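Local coordinates for protein succinyl-CoA:3-ketoacid coenzyme A transferase subunit B (Helicobacter pylori, PDB 3RRL) that catalyses, as one of two kinds of subunit, the transfer of coenzyme A from succinyl-CoA to a 3-oxo acid, yielding a 3-oxoacyl-CoA and succinate, at residues E3-R8 with I23-L28; M181-L186 with D193-K198. All blocks are in the same frame, centred on the assembly; numbering follows the deposited sequence.

Contact 1 of 2, residues E3-R8 with I23-L28; sequences EAIIKR and IGLPTL
I6, on helix 2-10, sets its CD1 methyl against both L25 and L28 of the loop that follows strand 18-21, joining the N-terminal helix of the coenzyme A transferase fold to a turn beside the central mixed sheet. The evidence for close packing lies at this methyl: I6 CD1 is 3.6 Å from L28 CB and 3.8 Å from L25 CD2. With CG1 anti to the carbonyl carbon (chi1 -73°), the longer branch of I6 extends toward both leucines, while I6 CG2 lies near the L28 carbonyl, 3.9 Å from L28 O. I5 fits more loosely; its CD1 stays 4.3 Å from L25 CD1, and both residues also rest on I138 of strand 134-138; I5 and I6 are buried, L25 and L28 partly exposed. The outer side is polar. There E3 and K7, one helical turn apart and both exposed, form a salt bridge that takes no part in the apolar contact; K7 NZ is 3.1 Å from E3 OE2 and lies on its anti lone-pair side. The turn carrying the leucines is braced from within, since G24 O accepts from both T27 N and T27 OG1; T27 OG1 lies 2.6 Å from G24 O, in the carbonyl plane, at a C=O...donor angle of 159°.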
ATOM      1  N   GLU B   3       5.923  17.578  35.653  1.00 53.98           N
ATOM      2  CA  GLU B   3       6.156  16.326  36.359  1.00 51.89           C
ATOM      3  C   GLU B   3       4.845  15.596  36.675  1.00 44.74           C
ATOM      4  O   GLU B   3       4.682  14.425  36.333  1.00 40.37           O
ATOM      5  CB  GLU B   3       6.961  16.562  37.635  1.00 52.07           C
ATOM      6  CG  GLU B   3       7.280  15.280  38.385  1.00 56.60           C
ATOM      7  CD  GLU B   3       8.220  15.496  39.560  1.00 64.55           C
ATOM      8  OE1 GLU B   3       8.623  16.656  39.814  1.00 64.91           O
ATOM      9  OE2 GLU B   3       8.558  14.496  40.230  1.00 68.28           O
ATOM     10  N   ALA B   4       3.910  16.286  37.320  1.00 41.94           N
ATOM     11  CA  ALA B   4       2.641  15.658  37.687  1.00 40.11           C
ATOM     12  C   ALA B   4       1.866  15.191  36.451  1.00 34.97           C
ATOM     13  O   ALA B   4       1.146  14.194  36.497  1.00 36.29           O
ATOM     14  CB  ALA B   4       1.794  16.606  38.540  1.00 38.56           C
ATOM     15  N   ILE B   5       2.025  15.914  35.348  1.00 30.77           N
ATOM     16  CA  ILE B   5       1.365  15.557  34.100  1.00 36.86           C
ATOM     17  C   ILE B   5       1.960  14.276  33.531  1.00 38.14           C
ATOM     18  O   ILE B   5       1.247  13.335  33.187  1.00 38.89           O
ATOM     19  CB  ILE B   5       1.542  16.670  33.051  1.00 39.31           C
ATOM     20  CG1 ILE B   5       0.917  17.979  33.543  1.00 42.94           C
ATOM     21  CG2 ILE B   5       0.944  16.248  31.733  1.00 36.05           C
ATOM     22  CD1 ILE B   5       1.143  19.167  32.608  1.00 41.66           C
ATOM     23  N   ILE B   6       3.282  14.258  33.431  1.00 38.88           N
ATOM     24  CA  ILE B   6       4.005  13.164  32.810  1.00 37.99           C
ATOM     25  C   ILE B   6       3.815  11.864  33.575  1.00 35.69           C
ATOM     26  O   ILE B   6       3.406  10.848  33.006  1.00 35.38           O
ATOM     27  CB  ILE B   6       5.498  13.509  32.683  1.00 40.98           C
ATOM     28  CG1 ILE B   6       5.688  14.551  31.581  1.00 45.52           C
ATOM     29  CG2 ILE B   6       6.325  12.258  32.391  1.00 39.97           C
ATOM     30  CD1 ILE B   6       6.990  15.314  31.686  1.00 50.80           C
ATOM     31  N   LYS B   7       4.098  11.905  34.869  1.00 36.45           N
ATOM     32  CA  LYS B   7       3.920  10.742  35.728  1.00 42.98           C
ATOM     33  C   LYS B   7       2.488  10.192  35.736  1.00 42.20           C
ATOM     34  O   LYS B   7       2.292   8.981  35.846  1.00 44.62           O
ATOM     35  CB  LYS B   7       4.416  11.042  37.147  1.00 44.99           C
ATOM     36  CG  LYS B   7       5.937  11.185  37.189  1.00 49.58           C
ATOM     37  CD  LYS B   7       6.502  11.240  38.595  1.00 52.58           C
ATOM     38  CE  LYS B   7       8.024  11.314  38.546  1.00 57.25           C
ATOM     39  NZ  LYS B   7       8.643  11.438  39.896  1.00 61.72           N
ATOM     40  N   ARG B   8       1.493  11.066  35.610  1.00 37.20           N
ATOM     41  CA  ARG B   8       0.104  10.603  35.568  1.00 36.16           C
ATOM     42  C   ARG B   8      -0.186   9.983  34.205  1.00 34.76           C
ATOM     43  O   ARG B   8      -0.865   8.964  34.105  1.00 36.51           O
ATOM     44  CB  ARG B   8      -0.874  11.743  35.876  1.00 33.99           C
ATOM     45  CG  ARG B   8      -2.346  11.358  35.758  1.00 34.11           C
ATOM     46  CD  ARG B   8      -2.694  10.147  36.630  1.00 37.40           C
ATOM     47  NE  ARG B   8      -4.070   9.698  36.415  1.00 36.94           N
ATOM     48  CZ  ARG B   8      -4.451   8.916  35.405  1.00 36.39           C
ATOM     49  NH1 ARG B   8      -5.719   8.562  35.279  1.00 35.99           N
ATOM     50  NH2 ARG B   8      -3.565   8.483  34.518  1.00 32.38           N
ATOM     51  N   ILE B  23       5.513  14.633  19.583  1.00 51.63           N
ATOM     52  CA  ILE B  23       6.648  15.451  20.002  1.00 54.94           C
ATOM     53  C   ILE B  23       6.260  16.377  21.147  1.00 54.85           C
ATOM     54  O   ILE B  23       5.075  16.632  21.382  1.00 55.95           O
ATOM     55  CB  ILE B  23       7.226  16.283  18.841  1.00 56.76           C
ATOM     56  CG1 ILE B  23       6.136  17.152  18.213  1.00 58.89           C
ATOM     57  CG2 ILE B  23       7.863  15.376  17.796  1.00 54.99           C
ATOM     58  CD1 ILE B  23       6.627  17.975  17.046  1.00 62.32           C
ATOM     59  N   GLY B  24       7.263  16.879  21.860  1.00 53.19           N
ATOM     60  CA  GLY B  24       7.005  17.725  23.009  1.00 47.53           C
ATOM     61  C   GLY B  24       6.755  16.887  24.240  1.00 46.14           C
ATOM     62  O   GLY B  24       7.392  15.854  24.429  1.00 46.86           O
ATOM     63  N   LEU B  25       5.831  17.335  25.085  1.00 46.06           N
ATOM     64  CA  LEU B  25       5.583  16.668  26.356  1.00 44.15           C
ATOM     65  C   LEU B  25       5.526  15.141  26.269  1.00 42.83           C
ATOM     66  O   LEU B  25       6.250  14.457  26.994  1.00 45.01           O
ATOM     67  CB  LEU B  25       4.313  17.213  27.021  1.00 46.35           C
ATOM     68  CG  LEU B  25       4.573  18.238  28.126  1.00 49.46           C
ATOM     69  CD1 LEU B  25       3.296  18.582  28.881  1.00 51.39           C
ATOM     70  CD2 LEU B  25       5.631  17.692  29.074  1.00 49.18           C
ATOM     71  N   PRO B  26       4.674  14.602  25.376  1.00 34.41           N
ATOM     72  CA  PRO B  26       4.446  13.155  25.326  1.00 32.38           C
ATOM     73  C   PRO B  26       5.720  12.323  25.281  1.00 32.96           C
ATOM     74  O   PRO B  26       5.757  11.243  25.877  1.00 32.41           O
ATOM     75  CB  PRO B  26       3.646  12.975  24.032  1.00 29.67           C
ATOM     76  CG  PRO B  26       2.892  14.254  23.898  1.00 31.40           C
ATOM     77  CD  PRO B  26       3.855  15.319  24.382  1.00 31.18           C
ATOM     78  N   THR B  27       6.747  12.802  24.586  1.00 35.16           N
ATOM     79  CA  THR B  27       7.976  12.030  24.468  1.00 38.56           C
ATOM     80  C   THR B  27       8.567  11.751  25.847  1.00 36.45           C
ATOM     81  O   THR B  27       9.180  10.717  26.074  1.00 38.25           O
ATOM     82  CB  THR B  27       9.018  12.747  23.598  1.00 46.07           C
ATOM     83  OG1 THR B  27       9.281  14.046  24.141  1.00 48.12           O
ATOM     84  CG2 THR B  27       8.505  12.893  22.176  1.00 47.24           C
ATOM     85  N   LEU B  28       8.363  12.675  26.774  1.00 36.53           N
ATOM     86  CA  LEU B  28       8.899  12.515  28.117  1.00 36.89           C
ATOM     87  C   LEU B  28       8.307  11.323  28.864  1.00 38.84           C
ATOM     88  O   LEU B  28       8.926  10.807  29.801  1.00 38.43           O
ATOM     89  CB  LEU B  28       8.721  13.802  28.917  1.00 34.40           C
ATOM     90  CG  LEU B  28       9.658  14.904  28.416  1.00 40.79           C
ATOM     91  CD1 LEU B  28       9.638  16.112  29.334  1.00 45.93           C
ATOM     92  CD2 LEU B  28      11.074  14.355  28.263  1.00 36.68           C
TER

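Contact 2 of 2, residues M181-L186 with D193-K198; sequences MKLVEL and DQVKEK
V195 is the one helix residue through which this contact is made, and one of its two methyl contacts is tighter than usual for carbon: V195 CG2 lies 3.5 Å from L186 CD2. The second methyl, V195 CG1, reaches L183 CD2 at a more relaxed 4.3 Å. The valine thus divides its branches between two leucines, and its first torsion accounts for the split: CG1 stands anti to the backbone N (chi1 179°), which sets CG2 beside that N. L186 meets it obliquely; its CB is not aimed at the helix, but the end of the side chain comes closer and CD2 makes the touch. L183, by contrast, starts out toward the helix, and it also packs on A172 and F203. The segments belong to a beta-alpha-beta unit in which strand 180-186 leads through helix 192-198 to the parallel edge strand 204-205, and the contact lays the helix against the first strand. Both L183 and V195 are buried, whereas L186 is partly exposed and also touches L207. Between the two leucines the strand carries a classic beta bulge, V184 and E185 both facing V173 of strand 172-177. E197 N is bonded to D193 O at 2.9 Å across the turn that carries V195, and V195 O accepts a hydrogen bond from T199 OG1.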
HETATM    1  N   MSE B 181     -17.856  16.313  28.869  1.00 50.44           N
HETATM    2  CA  MSE B 181     -16.595  16.200  29.591  1.00 43.72           C
HETATM    3  C   MSE B 181     -16.795  15.937  31.081  1.00 43.21           C
HETATM    4  O   MSE B 181     -17.534  16.655  31.753  1.00 44.32           O
HETATM    5  CB  MSE B 181     -15.787  17.483  29.407  1.00 38.22           C
HETATM    6  CG  MSE B 181     -14.377  17.410  29.941  1.00 35.85           C
HETATM    7 SE   MSE B 181     -13.456  19.077  29.577  0.77 50.00          SE
HETATM    8  CE  MSE B 181     -11.619  18.512  29.825  1.00195.45           C
ATOM      9  N   LYS B 182     -16.122  14.914  31.598  1.00 41.88           N
ATOM     10  CA  LYS B 182     -16.211  14.584  33.019  1.00 42.77           C
ATOM     11  C   LYS B 182     -14.875  14.772  33.728  1.00 43.24           C
ATOM     12  O   LYS B 182     -13.837  14.333  33.232  1.00 43.36           O
ATOM     13  CB  LYS B 182     -16.679  13.135  33.206  1.00 42.94           C
ATOM     14  CG  LYS B 182     -18.021  12.802  32.574  1.00 45.72           C
ATOM     15  CD  LYS B 182     -18.188  11.291  32.465  1.00 51.48           C
ATOM     16  CE  LYS B 182     -19.531  10.886  31.849  1.00 56.77           C
ATOM     17  NZ  LYS B 182     -20.695  10.978  32.789  1.00 59.00           N
ATOM     18  N   LEU B 183     -14.915  15.376  34.913  1.00 35.58           N
ATOM     19  CA  LEU B 183     -13.724  15.513  35.727  1.00 31.33           C
ATOM     20  C   LEU B 183     -13.688  14.262  36.572  1.00 34.03           C
ATOM     21  O   LEU B 183     -14.512  14.096  37.462  1.00 37.29           O
ATOM     22  CB  LEU B 183     -13.896  16.708  36.663  1.00 29.24           C
ATOM     23  CG  LEU B 183     -12.858  16.834  37.776  1.00 32.58           C
ATOM     24  CD1 LEU B 183     -11.462  16.982  37.169  1.00 30.27           C
ATOM     25  CD2 LEU B 183     -13.167  18.004  38.702  1.00 33.40           C
ATOM     26  N   VAL B 184     -12.772  13.350  36.268  1.00 32.04           N
ATOM     27  CA  VAL B 184     -12.695  12.114  37.033  1.00 31.16           C
ATOM     28  C   VAL B 184     -11.567  12.043  38.056  1.00 32.23           C
ATOM     29  O   VAL B 184     -11.503  11.096  38.834  1.00 38.60           O
ATOM     30  CB  VAL B 184     -12.642  10.891  36.104  1.00 29.51           C
ATOM     31  CG1 VAL B 184     -13.864  10.876  35.211  1.00 30.44           C
ATOM     32  CG2 VAL B 184     -11.367  10.910  35.256  1.00 27.18           C
ATOM     33  N   GLU B 185     -10.670  13.022  38.050  1.00 29.90           N
ATOM     34  CA  GLU B 185      -9.558  13.007  38.996  1.00 33.75           C
ATOM     35  C   GLU B 185      -8.987  14.402  39.276  1.00 36.04           C
ATOM     36  O   GLU B 185      -8.855  15.224  38.369  1.00 38.23           O
ATOM     37  CB  GLU B 185      -8.465  12.066  38.479  1.00 40.16           C
ATOM     38  CG  GLU B 185      -7.433  11.632  39.506  1.00 44.99           C
ATOM     39  CD  GLU B 185      -6.370  10.704  38.911  1.00 48.11           C
ATOM     40  OE1 GLU B 185      -6.707   9.875  38.034  1.00 48.20           O
ATOM     41  OE2 GLU B 185      -5.194  10.806  39.319  1.00 49.26           O
ATOM     42  N   LEU B 186      -8.616  14.645  40.529  1.00 34.64           N
ATOM     43  CA  LEU B 186      -7.869  15.842  40.899  1.00 35.39           C
ATOM     44  C   LEU B 186      -6.412  15.444  41.102  1.00 36.91           C
ATOM     45  O   LEU B 186      -6.130  14.409  41.706  1.00 38.97           O
ATOM     46  CB  LEU B 186      -8.412  16.447  42.201  1.00 33.84           C
ATOM     47  CG  LEU B 186      -9.804  17.094  42.212  1.00 31.95           C
ATOM     48  CD1 LEU B 186     -10.243  17.426  43.642  1.00 31.97           C
ATOM     49  CD2 LEU B 186      -9.845  18.338  41.327  1.00 32.05           C
ATOM     50  N   ASP B 193     -12.364  23.391  43.599  1.00 45.05           N
ATOM     51  CA  ASP B 193     -12.620  24.792  43.277  1.00 50.72           C
ATOM     52  C   ASP B 193     -11.533  25.418  42.405  1.00 46.18           C
ATOM     53  O   ASP B 193     -11.826  26.274  41.569  1.00 47.61           O
ATOM     54  CB  ASP B 193     -12.824  25.616  44.553  1.00 57.65           C
ATOM     55  CG  ASP B 193     -14.252  25.547  45.073  1.00 63.81           C
ATOM     56  OD1 ASP B 193     -14.933  24.517  44.849  1.00 63.53           O
ATOM     57  OD2 ASP B 193     -14.696  26.528  45.704  1.00 68.22           O
ATOM     58  N   GLN B 194     -10.284  25.012  42.613  1.00 41.00           N
ATOM     59  CA  GLN B 194      -9.191  25.483  41.765  1.00 47.26           C
ATOM     60  C   GLN B 194      -9.440  25.089  40.308  1.00 45.41           C
ATOM     61  O   GLN B 194      -9.159  25.854  39.387  1.00 48.07           O
ATOM     62  CB  GLN B 194      -7.846  24.924  42.242  1.00 54.46           C
ATOM     63  CG  GLN B 194      -7.096  25.849  43.187  1.00 63.16           C
ATOM     64  CD  GLN B 194      -6.312  25.099  44.254  1.00 68.66           C
ATOM     65  OE1 GLN B 194      -6.024  23.908  44.112  1.00 70.18           O
ATOM     66  NE2 GLN B 194      -5.969  25.796  45.339  1.00 68.78           N
ATOM     67  N   VAL B 195      -9.977  23.891  40.108  1.00 42.24           N
ATOM     68  CA  VAL B 195     -10.266  23.400  38.766  1.00 43.95           C
ATOM     69  C   VAL B 195     -11.442  24.149  38.140  1.00 45.85           C
ATOM     70  O   VAL B 195     -11.360  24.596  36.998  1.00 49.03           O
ATOM     71  CB  VAL B 195     -10.545  21.883  38.765  1.00 42.16           C
ATOM     72  CG1 VAL B 195     -10.869  21.406  37.364  1.00 44.77           C
ATOM     73  CG2 VAL B 195      -9.350  21.132  39.309  1.00 39.00           C
ATOM     74  N   LYS B 196     -12.531  24.292  38.888  1.00 44.46           N
ATOM     75  CA  LYS B 196     -13.679  25.041  38.395  1.00 46.63           C
ATOM     76  C   LYS B 196     -13.242  26.437  37.993  1.00 50.14           C
ATOM     77  O   LYS B 196     -13.608  26.939  36.928  1.00 50.82           O
ATOM     78  CB  LYS B 196     -14.757  25.151  39.469  1.00 47.30           C
ATOM     79  CG  LYS B 196     -15.415  23.850  39.860  1.00 48.47           C
ATOM     80  CD  LYS B 196     -16.450  24.115  40.942  1.00 56.21           C
ATOM     81  CE  LYS B 196     -17.221  22.866  41.325  1.00 60.99           C
ATOM     82  NZ  LYS B 196     -18.076  23.132  42.517  1.00 63.67           N
ATOM     83  N   GLU B 197     -12.459  27.057  38.867  1.00 52.64           N
ATOM     84  CA  GLU B 197     -11.980  28.412  38.665  1.00 58.32           C
ATOM     85  C   GLU B 197     -11.129  28.532  37.405  1.00 57.29           C
ATOM     86  O   GLU B 197     -11.232  29.507  36.661  1.00 54.78           O
ATOM     87  CB  GLU B 197     -11.168  28.840  39.885  1.00 68.80           C
ATOM     88  CG  GLU B 197     -10.561  30.225  39.795  1.00 80.12           C
ATOM     89  CD  GLU B 197      -9.749  30.571  41.031  1.00 88.26           C
ATOM     90  OE1 GLU B 197      -9.053  29.671  41.551  1.00 90.36           O
ATOM     91  OE2 GLU B 197      -9.817  31.735  41.487  1.00 90.39           O
ATOM     92  N   LYS B 198     -10.286  27.535  37.164  1.00 56.80           N
ATOM     93  CA  LYS B 198      -9.345  27.603  36.051  1.00 59.96           C
ATOM     94  C   LYS B 198      -9.848  26.958  34.759  1.00 54.96           C
ATOM     95  O   LYS B 198      -9.098  26.835  33.796  1.00 54.59           O
ATOM     96  CB  LYS B 198      -7.977  27.047  36.451  1.00 64.63           C
ATOM     97  CG  LYS B 198      -7.241  27.920  37.456  1.00 70.32           C
ATOM     98  CD  LYS B 198      -5.776  27.535  37.546  1.00 76.68           C
ATOM     99  CE  LYS B 198      -5.023  28.449  38.499  1.00 82.01           C
ATOM    100  NZ  LYS B 198      -3.553  28.200  38.441  1.00 85.93           N
TER

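How the contacts relate
From the N terminus, helix 2-10 leads through strand 18-21 into the loop holding residues 23-28, and contact 1 closes that first excursion, with 14 residues between its segments. The chain then builds most of the mixed sheet before strand 180-186, where contact 2 opens; it closes on helix 192-198 after only six intervening residues. The two are therefore in series, neither enclosing nor crossing the other. Their centres lie about 20 Å apart, yet a salt bridge joins them directly: R8 NE of segment 3-8 is 3.1 Å from E185 OE1 of segment 181-186. It ties the N-terminal helix to the C-terminal beta-alpha-beta unit at the sheet's edge.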